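NADP-dependent 2-hydroxyacid dehydrogenase (Rhizobium etli, PDB 4XCV) binds NADPH and probably catalyses the NADP-dependent interconversion of 2-hydroxyacids and 2-oxoacids, as a member of the D-isomer specific 2-hydroxyacid dehydrogenase family. Local coordinates at residues Lys68-Gly73 and Pro87-Val92; Arg189-Thr194 and Phe216-Arg221. One frame throughout, in Å; residues are numbered along the deposited sequence. Where two conformers were deposited one is given.

Interaction 1 of 2, residues Lys68-Gly73 and Pro87-Val92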
ATOM      1  N   LYS A  68      20.629  20.583 -31.750  1.00 16.10           N
ATOM      2  CA  LYS A  68      20.828  19.147 -31.977  1.00 16.89           C
ATOM      3  C   LYS A  68      19.835  18.277 -31.206  1.00 16.03           C
ATOM      4  O   LYS A  68      19.506  17.191 -31.692  1.00 16.39           O
ATOM      5  CB  LYS A  68      22.257  18.770 -31.598  1.00 17.50           C
ATOM      6  CG  LYS A  68      23.303  19.542 -32.389  1.00 19.63           C
ATOM      7  CD  LYS A  68      24.678  19.007 -32.068  1.00 21.23           C
ATOM      8  CE  LYS A  68      25.770  19.540 -32.975  0.50 22.76           C
ATOM      9  NZ  LYS A  68      26.228  20.854 -32.494  0.50 21.82           N
ATOM     10  N   VAL A  69      19.437  18.684 -29.996  1.00 14.59           N
ATOM     11  CA  VAL A  69      18.570  17.872 -29.153  1.00 14.60           C
ATOM     12  C   VAL A  69      17.669  18.816 -28.388  1.00 14.15           C
ATOM     13  O   VAL A  69      18.124  19.849 -27.877  1.00 14.69           O
ATOM     14  CB  VAL A  69      19.340  16.984 -28.134  1.00 14.12           C
ATOM     15  CG1 VAL A  69      18.345  16.032 -27.457  1.00 14.18           C
ATOM     16  CG2 VAL A  69      20.481  16.220 -28.810  1.00 15.01           C
ATOM     17  N   ILE A  70      16.398  18.434 -28.282  1.00 14.52           N
ATOM     18  CA  ILE A  70      15.458  19.064 -27.370  1.00 14.29           C
ATOM     19  C   ILE A  70      15.173  18.134 -26.180  1.00 13.50           C
ATOM     20  O   ILE A  70      14.871  16.945 -26.385  1.00 14.14           O
ATOM     21  CB  ILE A  70      14.123  19.408 -28.084  1.00 16.32           C
ATOM     22  CG1 ILE A  70      14.358  20.520 -29.103  1.00 18.36           C
ATOM     23  CG2 ILE A  70      13.018  19.772 -27.111  1.00 16.51           C
ATOM     24  CD1 ILE A  70      13.283  20.594 -30.142  1.00 20.62           C
ATOM     25  N   PHE A  71      15.240  18.696 -24.976  1.00 12.87           N
ATOM     26  CA  PHE A  71      14.896  18.003 -23.763  1.00 12.88           C
ATOM     27  C   PHE A  71      13.620  18.558 -23.217  1.00 13.72           C
ATOM     28  O   PHE A  71      13.497  19.761 -22.967  1.00 13.86           O
ATOM     29  CB  PHE A  71      16.016  18.110 -22.730  1.00 12.14           C
ATOM     30  CG  PHE A  71      17.295  17.458 -23.162  1.00 12.07           C
ATOM     31  CD1 PHE A  71      17.471  16.111 -22.913  1.00 12.10           C
ATOM     32  CD2 PHE A  71      18.282  18.143 -23.832  1.00 12.07           C
ATOM     33  CE1 PHE A  71      18.628  15.461 -23.304  1.00 12.48           C
ATOM     34  CE2 PHE A  71      19.460  17.510 -24.220  1.00 12.23           C
ATOM     35  CZ  PHE A  71      19.632  16.163 -23.942  1.00 12.47           C
ATOM     36  N   SER A  72      12.621  17.693 -23.045  1.00 14.66           N
ATOM     37  CA  SER A  72      11.418  18.095 -22.336  1.00 16.39           C
ATOM     38  C   SER A  72      11.715  18.354 -20.871  1.00 16.89           C
ATOM     39  O   SER A  72      12.457  17.620 -20.224  1.00 16.57           O
ATOM     40  CB  SER A  72      10.351  16.992 -22.454  1.00 17.34           C
ATOM     41  OG  SER A  72       9.175  17.461 -21.812  1.00 19.15           O
ATOM     42  N   GLY A  73      11.126  19.416 -20.327  1.00 17.82           N
ATOM     43  CA  GLY A  73      11.197  19.684 -18.910  1.00 18.78           C
ATOM     44  C   GLY A  73      10.247  18.900 -18.062  1.00 20.67           C
ATOM     45  O   GLY A  73      10.259  18.986 -16.831  1.00 23.17           O
ATOM     46  N   PRO A  87      11.688  21.387 -34.941  1.00 33.33           N
ATOM     47  CA  PRO A  87      12.681  20.795 -35.839  1.00 32.80           C
ATOM     48  C   PRO A  87      12.745  19.268 -35.760  1.00 31.36           C
ATOM     49  O   PRO A  87      12.294  18.677 -34.777  1.00 29.81           O
ATOM     50  CB  PRO A  87      14.001  21.419 -35.372  1.00 31.18           C
ATOM     51  CG  PRO A  87      13.758  21.878 -33.974  1.00 30.17           C
ATOM     52  CD  PRO A  87      12.311  22.265 -33.935  1.00 31.71           C
ATOM     53  N   ASP A  88      13.289  18.660 -36.810  1.00 31.85           N
ATOM     54  CA  ASP A  88      13.343  17.206 -36.930  1.00 32.02           C
ATOM     55  C   ASP A  88      14.639  16.756 -36.284  1.00 29.04           C
ATOM     56  O   ASP A  88      15.608  16.411 -36.944  1.00 29.65           O
ATOM     57  CB  ASP A  88      13.290  16.811 -38.411  1.00 36.17           C
ATOM     58  CG  ASP A  88      13.271  15.314 -38.633  1.00 38.39           C
ATOM     59  OD1 ASP A  88      13.173  14.518 -37.659  1.00 39.91           O
ATOM     60  OD2 ASP A  88      13.328  14.922 -39.821  1.00 43.82           O
ATOM     61  N   ILE A  89      14.651  16.863 -34.965  1.00 25.30           N
ATOM     62  CA  ILE A  89      15.761  16.453 -34.134  1.00 22.83           C
ATOM     63  C   ILE A  89      15.174  15.676 -32.955  1.00 20.85           C
ATOM     64  O   ILE A  89      13.978  15.782 -32.670  1.00 21.99           O
ATOM     65  CB  ILE A  89      16.574  17.651 -33.585  1.00 21.63           C
ATOM     66  CG1 ILE A  89      15.684  18.653 -32.818  1.00 21.73           C
ATOM     67  CG2 ILE A  89      17.310  18.384 -34.712  1.00 23.30           C
ATOM     68  CD1 ILE A  89      16.470  19.779 -32.165  1.00 20.99           C
ATOM     69  N   PRO A  90      16.005  14.889 -32.270  1.00 19.16           N
ATOM     70  CA  PRO A  90      15.449  14.077 -31.180  1.00 18.02           C
ATOM     71  C   PRO A  90      14.861  14.930 -30.074  1.00 16.89           C
ATOM     72  O   PRO A  90      15.409  15.971 -29.715  1.00 16.03           O
ATOM     73  CB  PRO A  90      16.657  13.300 -30.656  1.00 17.41           C
ATOM     74  CG  PRO A  90      17.593  13.237 -31.812  1.00 19.16           C
ATOM     75  CD  PRO A  90      17.408  14.518 -32.572  1.00 19.41           C
ATOM     76  N   ILE A  91      13.722  14.473 -29.555  1.00 16.48           N
ATOM     77  CA  ILE A  91      13.127  15.044 -28.375  1.00 16.23           C
ATOM     78  C   ILE A  91      13.171  13.997 -27.287  1.00 15.11           C
ATOM     79  O   ILE A  91      12.658  12.880 -27.469  1.00 15.23           O
ATOM     80  CB  ILE A  91      11.669  15.430 -28.638  1.00 17.86           C
ATOM     81  CG1 ILE A  91      11.602  16.504 -29.738  1.00 19.58           C
ATOM     82  CG2 ILE A  91      11.032  15.926 -27.347  1.00 18.02           C
ATOM     83  CD1 ILE A  91      10.268  16.643 -30.373  1.00 21.92           C
ATOM     84  N   VAL A  92      13.808  14.326 -26.191  1.00 14.21           N
ATOM     85  CA  VAL A  92      14.061  13.416 -25.071  1.00 13.66           C
ATOM     86  C   VAL A  92      13.109  13.752 -23.940  1.00 14.37           C
ATOM     87  O   VAL A  92      13.075  14.898 -23.483  1.00 14.88           O
ATOM     88  CB  VAL A  92      15.544  13.542 -24.592  1.00 12.75           C
ATOM     89  CG1 VAL A  92      15.835  12.736 -23.340  1.00 12.83           C
ATOM     90  CG2 VAL A  92      16.480  13.133 -25.684  1.00 12.87           C
TER
HETATM   91  O   HOH W   1      14.283  15.572 -20.999  1.00 15.60           O

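Interaction 2 of 2, residues Arg189-Thr194 and Phe216-Arg221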
ATOM      1  N   ARG A 189     -12.511  -6.295 -24.140  1.00 16.88           N
ATOM      2  CA  ARG A 189     -12.277  -7.510 -23.409  1.00 17.20           C
ATOM      3  C   ARG A 189     -11.505  -7.250 -22.117  1.00 16.00           C
ATOM      4  O   ARG A 189     -11.785  -7.848 -21.076  1.00 15.88           O
ATOM      5  CB  ARG A 189     -11.485  -8.462 -24.308  1.00 18.60           C
ATOM      6  CG  ARG A 189     -11.178  -9.748 -23.668  1.00 20.00           C
ATOM      7  CD  ARG A 189     -10.436 -10.603 -24.659  1.00 21.54           C
ATOM      8  NE  ARG A 189     -10.030 -11.788 -23.977  1.00 23.19           N
ATOM      9  CZ  ARG A 189      -9.276 -12.708 -24.511  1.00 23.31           C
ATOM     10  NH1 ARG A 189      -8.849 -12.568 -25.757  1.00 23.18           N
ATOM     11  NH2 ARG A 189      -8.940 -13.756 -23.771  1.00 24.52           N
ATOM     12  N   PHE A 190     -10.486  -6.420 -22.219  1.00 14.46           N
ATOM     13  CA  PHE A 190      -9.655  -6.074 -21.071  1.00 13.65           C
ATOM     14  C   PHE A 190     -10.507  -5.371 -20.033  1.00 13.17           C
ATOM     15  O   PHE A 190     -10.436  -5.720 -18.860  1.00 12.41           O
ATOM     16  CB  PHE A 190      -8.503  -5.188 -21.551  1.00 13.35           C
ATOM     17  CG  PHE A 190      -7.799  -4.407 -20.476  1.00 12.96           C
ATOM     18  CD1 PHE A 190      -6.707  -4.928 -19.774  1.00 13.14           C
ATOM     19  CD2 PHE A 190      -8.212  -3.104 -20.157  1.00 13.22           C
ATOM     20  CE1 PHE A 190      -6.075  -4.140 -18.810  1.00 12.57           C
ATOM     21  CE2 PHE A 190      -7.565  -2.350 -19.204  1.00 13.48           C
ATOM     22  CZ  PHE A 190      -6.509  -2.877 -18.533  1.00 13.23           C
ATOM     23  N   LEU A 191     -11.338  -4.412 -20.444  1.00 13.22           N
ATOM     24  CA  LEU A 191     -12.171  -3.705 -19.452  1.00 13.55           C
ATOM     25  C   LEU A 191     -13.139  -4.628 -18.714  1.00 13.95           C
ATOM     26  O   LEU A 191     -13.332  -4.536 -17.498  1.00 13.47           O
ATOM     27  CB  LEU A 191     -12.983  -2.588 -20.119  1.00 14.32           C
ATOM     28  CG  LEU A 191     -12.165  -1.403 -20.641  1.00 14.42           C
ATOM     29  CD1 LEU A 191     -13.055  -0.498 -21.490  1.00 15.54           C
ATOM     30  CD2 LEU A 191     -11.550  -0.627 -19.524  1.00 14.19           C
ATOM     31  N   ALA A 192     -13.695  -5.580 -19.452  1.00 14.48           N
ATOM     32  CA  ALA A 192     -14.648  -6.517 -18.864  1.00 15.57           C
ATOM     33  C   ALA A 192     -14.072  -7.428 -17.799  1.00 15.58           C
ATOM     34  O   ALA A 192     -14.834  -7.968 -16.978  1.00 17.08           O
ATOM     35  CB  ALA A 192     -15.266  -7.357 -19.971  1.00 16.15           C
ATOM     36  N   LYS A 193     -12.754  -7.588 -17.802  1.00 15.80           N
ATOM     37  CA  LYS A 193     -12.024  -8.364 -16.803  1.00 16.41           C
ATOM     38  C   LYS A 193     -11.494  -7.546 -15.640  1.00 15.22           C
ATOM     39  O   LYS A 193     -10.928  -8.119 -14.724  1.00 15.39           O
ATOM     40  CB  LYS A 193     -10.787  -9.036 -17.474  1.00 18.25           C
ATOM     41  CG  LYS A 193     -11.082 -10.081 -18.515  1.00 20.87           C
ATOM     42  CD  LYS A 193      -9.851 -10.516 -19.318  0.50 21.26           C
ATOM     43  CE  LYS A 193      -8.743 -11.132 -18.469  0.50 21.45           C
ATOM     44  NZ  LYS A 193      -9.001 -12.553 -18.113  0.50 23.10           N
ATOM     45  N   THR A 194     -11.626  -6.234 -15.710  1.00 13.57           N
ATOM     46  CA  THR A 194     -10.964  -5.315 -14.776  1.00 12.68           C
ATOM     47  C   THR A 194     -11.906  -4.850 -13.649  1.00 12.38           C
ATOM     48  O   THR A 194     -12.972  -4.320 -13.922  1.00 13.22           O
ATOM     49  CB  THR A 194     -10.411  -4.104 -15.532  1.00 12.37           C
ATOM     50  OG1 THR A 194      -9.424  -4.551 -16.454  1.00 12.92           O
ATOM     51  CG2 THR A 194      -9.781  -3.120 -14.608  1.00 11.96           C
ATOM     52  N   PHE A 216     -16.475   3.433 -18.564  1.00 15.00           N
ATOM     53  CA  PHE A 216     -16.747   2.989 -17.197  1.00 14.84           C
ATOM     54  C   PHE A 216     -17.813   1.904 -17.138  1.00 15.50           C
ATOM     55  O   PHE A 216     -17.737   0.988 -16.325  1.00 15.72           O
ATOM     56  CB  PHE A 216     -17.171   4.149 -16.289  1.00 14.91           C
ATOM     57  CG  PHE A 216     -16.146   5.266 -16.189  1.00 14.59           C
ATOM     58  CD1 PHE A 216     -14.799   5.003 -16.091  1.00 14.10           C
ATOM     59  CD2 PHE A 216     -16.556   6.579 -16.215  1.00 15.29           C
ATOM     60  CE1 PHE A 216     -13.887   6.034 -16.017  1.00 13.60           C
ATOM     61  CE2 PHE A 216     -15.657   7.610 -16.150  1.00 14.62           C
ATOM     62  CZ  PHE A 216     -14.306   7.329 -16.051  1.00 13.86           C
ATOM     63  N   LYS A 217     -18.780   2.006 -18.053  1.00 16.36           N
ATOM     64  CA  LYS A 217     -19.841   0.987 -18.148  1.00 17.70           C
ATOM     65  C   LYS A 217     -19.345  -0.359 -18.653  1.00 17.15           C
ATOM     66  O   LYS A 217     -20.108  -1.343 -18.586  1.00 19.67           O
ATOM     67  CB  LYS A 217     -20.997   1.492 -19.011  1.00 20.08           C
ATOM     68  CG  LYS A 217     -21.839   2.572 -18.348  1.00 22.63           C
ATOM     69  CD  LYS A 217     -22.804   3.174 -19.334  1.00 26.07           C
ATOM     70  CE  LYS A 217     -23.304   4.523 -18.880  1.00 28.93           C
ATOM     71  NZ  LYS A 217     -23.724   4.572 -17.458  1.00 30.48           N
ATOM     72  N   LYS A 218     -18.107  -0.421 -19.180  1.00 16.28           N
ATOM     73  CA  LYS A 218     -17.518  -1.692 -19.648  1.00 16.75           C
ATOM     74  C   LYS A 218     -16.691  -2.421 -18.592  1.00 15.68           C
ATOM     75  O   LYS A 218     -16.359  -3.590 -18.759  1.00 16.69           O
ATOM     76  CB  LYS A 218     -16.674  -1.432 -20.881  1.00 18.03           C
ATOM     77  CG  LYS A 218     -17.537  -1.107 -22.090  1.00 20.52           C
ATOM     78  CD  LYS A 218     -16.650  -0.791 -23.274  1.00 22.98           C
ATOM     79  CE  LYS A 218     -17.406  -0.417 -24.518  1.00 26.09           C
ATOM     80  NZ  LYS A 218     -16.412   0.287 -25.387  1.00 28.06           N
ATOM     81  N   LEU A 219     -16.398  -1.772 -17.477  1.00 14.78           N
ATOM     82  CA  LEU A 219     -15.623  -2.411 -16.411  1.00 14.59           C
ATOM     83  C   LEU A 219     -16.423  -3.517 -15.766  1.00 15.54           C
ATOM     84  O   LEU A 219     -17.665  -3.546 -15.838  1.00 17.04           O
ATOM     85  CB  LEU A 219     -15.228  -1.372 -15.361  1.00 14.13           C
ATOM     86  CG  LEU A 219     -14.152  -0.398 -15.846  1.00 14.20           C
ATOM     87  CD1 LEU A 219     -14.007   0.791 -14.892  1.00 14.77           C
ATOM     88  CD2 LEU A 219     -12.818  -1.092 -16.040  1.00 14.49           C
ATOM     89  N   ARG A 220     -15.723  -4.436 -15.117  1.00 15.47           N
ATOM     90  CA  ARG A 220     -16.370  -5.599 -14.562  1.00 16.82           C
ATOM     91  C   ARG A 220     -17.421  -5.196 -13.496  1.00 17.93           C
ATOM     92  O   ARG A 220     -17.070  -4.478 -12.534  1.00 18.62           O
ATOM     93  CB  ARG A 220     -15.352  -6.592 -14.012  1.00 16.50           C
ATOM     94  CG  ARG A 220     -16.039  -7.827 -13.485  1.00 18.09           C
ATOM     95  CD  ARG A 220     -15.222  -9.090 -13.574  0.50 18.82           C
ATOM     96  NE  ARG A 220     -14.018  -9.055 -12.769  0.50 17.88           N
ATOM     97  CZ  ARG A 220     -13.086  -9.996 -12.823  0.50 19.03           C
ATOM     98  NH1 ARG A 220     -13.244 -11.035 -13.653  0.50 20.79           N
ATOM     99  NH2 ARG A 220     -11.997  -9.918 -12.067  0.50 18.57           N
ATOM    100  N   ARG A 221     -18.659  -5.701 -13.657  1.00 20.94           N
ATOM    101  CA  ARG A 221     -19.783  -5.356 -12.735  1.00 23.49           C
ATOM    102  C   ARG A 221     -20.019  -6.411 -11.648  1.00 25.42           C
ATOM    103  O   ARG A 221     -20.731  -6.124 -10.667  1.00 28.14           O
ATOM    104  CB  ARG A 221     -21.077  -5.161 -13.506  1.00 26.80           C
ATOM    105  CG  ARG A 221     -21.081  -3.906 -14.352  1.00 28.96           C
ATOM    106  CD  ARG A 221     -22.186  -3.932 -15.380  1.00 34.27           C
ATOM    107  NE  ARG A 221     -22.065  -2.743 -16.219  1.00 35.52           N
ATOM    108  CZ  ARG A 221     -23.032  -2.214 -16.952  1.00 39.85           C
ATOM    109  NH1 ARG A 221     -24.255  -2.754 -16.979  1.00 41.87           N
ATOM    110  NH2 ARG A 221     -22.770  -1.129 -17.652  1.00 39.24           N
TER

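Interaction 1 of 2, residues Lys68-Gly73 and Pro87-Val92
Ile70 and Val92 are joined by the central backbone bond of this strand pair, in which Val92 N donates a hydrogen bond to Ile70 O at 2.8 Å. Two more bonds flank it. Ile70 N reaches Pro90 O at 3.0 Å, and Ser72 N reaches Val92 O at 2.9 Å. All three are nearly straight. A water donates to both Ser72 O and Val92 O, beyond the last bridge, and lies at the edge of the Phe71 ring. Ile70 pairs with Ile91 and Phe71 with Val92 in parallel register. Strands 69-72 and 91-92 are thus neighbours in a parallel sheet, joined through helix 78-81 as a beta-alpha-beta unit. Strand 91-92 forms one edge of that sheet within the chain, and strand 50-54 flanks 69-72 on its other side.

The Ile70 side chain can be followed outward. Ile70 CB lies 4.2 Å from Ile91 CG1, on the same face of the sheet. Ile70 CG1 stands anti to the carbonyl carbon (chi1 -68°) and meets Ile89 CD1 at 3.8 Å. Ile70 CD1, at the tip, touches the same Ile89 methyl and also Pro87 CG, at 4.1 Å. Both partners cross the Ile70 chain at about a right angle. Phe61 of helix 60-63 packs on Ile70 and Pro87.

On the other face, Val92 lies beside Phe71 and points the same way, Val92 CB being 3.6 Å from Phe71 CD1. Val92 CG2 also meets Val69 CG1, which sits over one face of the Phe71 ring, offset toward the rim. Helix 292-305 covers this side, with His296 against Val92.

Interaction 2 of 2, residues Arg189-Thr194 and Phe216-Arg221
Leu191 and Ala192 lie against the backbone of Lys218-Arg220, with Leu191 CA 4.8 Å from Leu219 CA. Phe216-Leu219 forms a type I beta turn, after which the chain runs past helix 187-192. A backbone hydrogen bond runs from Arg220 N to Thr194 O at 3.0 Å, tilted 26° from the carbonyl plane. Two CA-H...O contacts add to it, from Leu219 CA to Leu191 O and from Ala192 CA to Lys218 O.

The contact lies in the NAD-binding domain, a Rossmann-type parallel sheet with helices. It joins the chain leading into strand 196-199 to the loop before the adjacent strand, 229-232.

Leu219 CD2 meets Leu191 CD2 at 3.7 Å and Thr194 CB at 3.9 Å. Leu191 CD1 rests on Lys218 CB, while Lys218 NZ extends to Asp188 and Glu214. With chi1 at -63°, Thr194 OG1 donates to Phe190 O at 2.9 Å from above the carbonyl plane, and Thr194 CG2 is left against Leu219 CD2. Lys193 N reaches Phe190 O from the opposite face. With an alanine here, lacking OG1 and CG2, Phe190 O would probably lose its second donor and a gap would open beside Leu219 CD2. The Arg220 chain bends at chi3 (64°), and Lys193 O sits over the centre of one face of the Arg220 guanidinium, 3.3 Å above its plane. Arg220 NH2 pairs with Asp195.

In the fold
From the N terminus, the chain first builds a five-stranded parallel sheet. Interaction 1 closes a loop of 13 residues there, bringing the chain back beside strand 69-72 after helix 78-81. The chain then passes into the seven-stranded sheet of the NAD-binding domain. Interaction 2 closes a loop of 21 residues, including strand 196-199, and ties the region of helix 187-192 to the loop between helix 213-216 and strand 229-232. The contacts come in series, neither nested nor crossing. The centres of interaction 1 and interaction 2 are about 38 Å apart, on opposite sides of the chain's centre. NADPH lies about 9 Å from the side chain of Ser72 and about 11 Å from that of Leu191.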